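Local coordinates for kappa-carrageenase (Zobellia galactanivorans, PDB 5OCR), which probably hydrolyses the marine algal polysaccharide kappa-carrageenan, this chain being the catalytic part, a glycoside hydrolase family 16 beta-jellyroll, of a longer protein, at residues D29-N34 and V61-G66. Sequence-based numbering, arbitrary orientation.
Sequences DEFNKN and VKISNG. With MG (magnesium ion), chain F.
Asn32 and Gly66 come within 4.3 Å at their CA atoms, where loop 29-34 meets the end of strand 61-64 and the turn after it. A magnesium ion joins the backbones: Glu30 O and Gly66 O each bind it at 2.2 Å, and Asp278, on strand 273-285, completes the protein ligands. Water 1 is a further ligand of the magnesium ion, at 2.4 Å. Gly66 CA makes a CA-H...O contact of 3.2 Å with Phe31 O; a side chain here would collide with the carbonyl oxygen of Asn65, so the position calls for glycine. Ile63 sends two branches into the loop. Its chi1 of -61° sets CG1 beside the backbone N and brings CG2 up to the carbonyl oxygens of Phe31 and Lys33, 3.3 Å from Phe31 O. CD1 approaches the Phe31 ring obliquely, 3.8 Å from Phe31 CD1, the two side chains crossing at about a right angle. With an alanine here, CG2 and CD1 are gone, which is likely to open a gap between the Phe31 ring and the Lys33 carbonyl. Within the loop, Asp29 OD1 accepts from Phe31 N (2.8 Å) in an Asx turn, and Asp29 CB lies over one face of the Phe31 ring, toward its rim. Water 2 bridges Ile63 N to Asn34 O. Glu30 O and Gly66 O approach to 3.4 Å and would probably repel one another without the magnesium ion they share, which thus probably holds the loop against the turn after the strand.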
loop_
_atom_site.group_PDB
_atom_site.type_symbol
_atom_site.label_atom_id
_atom_site.label_comp_id
_atom_site.label_asym_id
_atom_site.label_seq_id
_atom_site.Cartn_x
_atom_site.Cartn_y
_atom_site.Cartn_z
ATOM N N ASP A 29 -4.851 15.331 0.117
ATOM C CA ASP A 29 -6.163 15.481 -0.504
ATOM C C ASP A 29 -7.188 15.100 0.566
ATOM O O ASP A 29 -7.094 13.986 1.156
ATOM C CB ASP A 29 -6.246 14.556 -1.736
ATOM C CG ASP A 29 -7.337 14.999 -2.758
ATOM O OD1 ASP A 29 -8.437 15.496 -2.321
ATOM O OD2 ASP A 29 -7.075 14.770 -3.973
ATOM N N GLU A 30 -8.160 15.982 0.810
ATOM C CA GLU A 30 -9.304 15.655 1.757
ATOM C C GLU A 30 -10.478 15.041 1.002
ATOM O O GLU A 30 -11.494 14.668 1.624
ATOM C CB GLU A 30 -9.807 16.923 2.431
ATOM C CG GLU A 30 -8.727 17.670 3.193
ATOM C CD GLU A 30 -8.165 16.918 4.391
ATOM O OE1 GLU A 30 -8.999 16.351 5.169
ATOM O OE2 GLU A 30 -6.895 16.978 4.656
ATOM N N PHE A 31 -10.324 14.917 -0.319
ATOM C CA PHE A 31 -11.375 14.238 -1.139
ATOM C C PHE A 31 -12.750 14.862 -1.005
ATOM O O PHE A 31 -13.772 14.174 -1.123
ATOM C CB PHE A 31 -11.435 12.746 -0.842
ATOM C CG PHE A 31 -10.117 12.037 -1.175
ATOM C CD1 PHE A 31 -9.567 12.115 -2.461
ATOM C CD2 PHE A 31 -9.384 11.407 -0.145
ATOM C CE1 PHE A 31 -8.349 11.496 -2.739
ATOM C CE2 PHE A 31 -8.119 10.824 -0.438
ATOM C CZ PHE A 31 -7.611 10.894 -1.718
ATOM N N ASN A 32 -12.739 16.170 -0.811
ATOM C CA ASN A 32 -14.015 16.913 -0.725
ATOM C C ASN A 32 -14.600 17.160 -2.100
ATOM O O ASN A 32 -15.783 17.422 -2.172
ATOM C CB ASN A 32 -13.701 18.199 -0.024
ATOM C CG ASN A 32 -13.701 17.986 1.475
ATOM O OD1 ASN A 32 -14.369 17.031 1.995
ATOM N ND2 ASN A 32 -13.019 18.812 2.172
ATOM N N LYS A 33 -13.810 16.978 -3.171
ATOM C CA LYS A 33 -14.318 17.132 -4.538
ATOM C C LYS A 33 -14.708 15.812 -5.157
ATOM O O LYS A 33 -13.923 14.867 -5.131
ATOM C CB LYS A 33 -13.331 17.744 -5.476
ATOM C CG LYS A 33 -12.534 18.896 -4.936
ATOM C CD LYS A 33 -13.446 19.953 -4.363
ATOM C CE LYS A 33 -13.643 21.034 -5.408
ATOM N NZ LYS A 33 -12.963 22.243 -4.883
ATOM N N ASN A 34 -15.891 15.748 -5.750
ATOM C CA ASN A 34 -16.207 14.503 -6.397
ATOM C C ASN A 34 -15.377 14.216 -7.663
ATOM O O ASN A 34 -15.148 13.022 -7.939
ATOM C CB ASN A 34 -17.691 14.359 -6.680
ATOM C CG ASN A 34 -18.524 14.485 -5.432
ATOM O OD1 ASN A 34 -18.301 13.803 -4.410
ATOM N ND2 ASN A 34 -19.531 15.353 -5.521
ATOM N N VAL A 61 -12.335 4.203 -9.265
ATOM C CA VAL A 61 -12.141 5.304 -8.316
ATOM C C VAL A 61 -13.415 6.203 -8.358
ATOM O O VAL A 61 -13.896 6.591 -9.464
ATOM C CB VAL A 61 -10.855 6.144 -8.577
ATOM C CG1 VAL A 61 -10.744 7.341 -7.609
ATOM C CG2 VAL A 61 -9.615 5.300 -8.549
ATOM N N LYS A 62 -14.049 6.450 -7.229
ATOM C CA LYS A 62 -15.204 7.310 -7.220
ATOM C C LYS A 62 -15.030 8.079 -5.924
ATOM O O LYS A 62 -14.521 7.530 -4.925
ATOM C CB LYS A 62 -16.461 6.436 -7.084
ATOM C CG LYS A 62 -17.746 7.194 -6.731
ATOM C CD LYS A 62 -18.951 6.254 -6.595
ATOM C CE LYS A 62 -20.128 7.027 -6.006
ATOM N NZ LYS A 62 -21.149 6.066 -5.498
ATOM N N ILE A 63 -15.433 9.330 -5.894
ATOM C CA ILE A 63 -15.340 10.035 -4.596
ATOM C C ILE A 63 -16.720 10.613 -4.333
ATOM O O ILE A 63 -17.365 11.154 -5.267
ATOM C CB ILE A 63 -14.363 11.167 -4.722
ATOM C CG1 ILE A 63 -12.929 10.620 -5.090
ATOM C CG2 ILE A 63 -14.358 11.956 -3.426
ATOM C CD1 ILE A 63 -11.957 11.734 -5.390
ATOM N N SER A 64 -17.190 10.451 -3.115
ATOM C CA SER A 64 -18.529 10.941 -2.732
ATOM C C SER A 64 -18.550 11.466 -1.281
ATOM O O SER A 64 -18.065 10.785 -0.373
ATOM C CB SER A 64 -19.420 9.721 -2.892
ATOM O OG SER A 64 -20.746 9.997 -2.510
ATOM N N ASN A 65 -19.159 12.627 -1.046
ATOM C CA ASN A 65 -19.358 13.142 0.277
ATOM C C ASN A 65 -18.086 13.035 1.181
ATOM O O ASN A 65 -18.156 12.708 2.389
ATOM C CB ASN A 65 -20.609 12.497 0.915
ATOM C CG ASN A 65 -21.865 12.550 0.001
ATOM O OD1 ASN A 65 -21.914 13.254 -1.011
ATOM N ND2 ASN A 65 -22.862 11.777 0.358
ATOM N N GLY A 66 -16.933 13.385 0.618
ATOM C CA GLY A 66 -15.726 13.554 1.392
ATOM C C GLY A 66 -14.920 12.289 1.436
ATOM O O GLY A 66 -13.846 12.315 2.065
HETATM MG MG MG F . -12.498 13.561 3.298
HETATM O O HOH W 1 -13.919 15.442 3.785
HETATM O O HOH W 2 -16.222 10.489 -8.347
#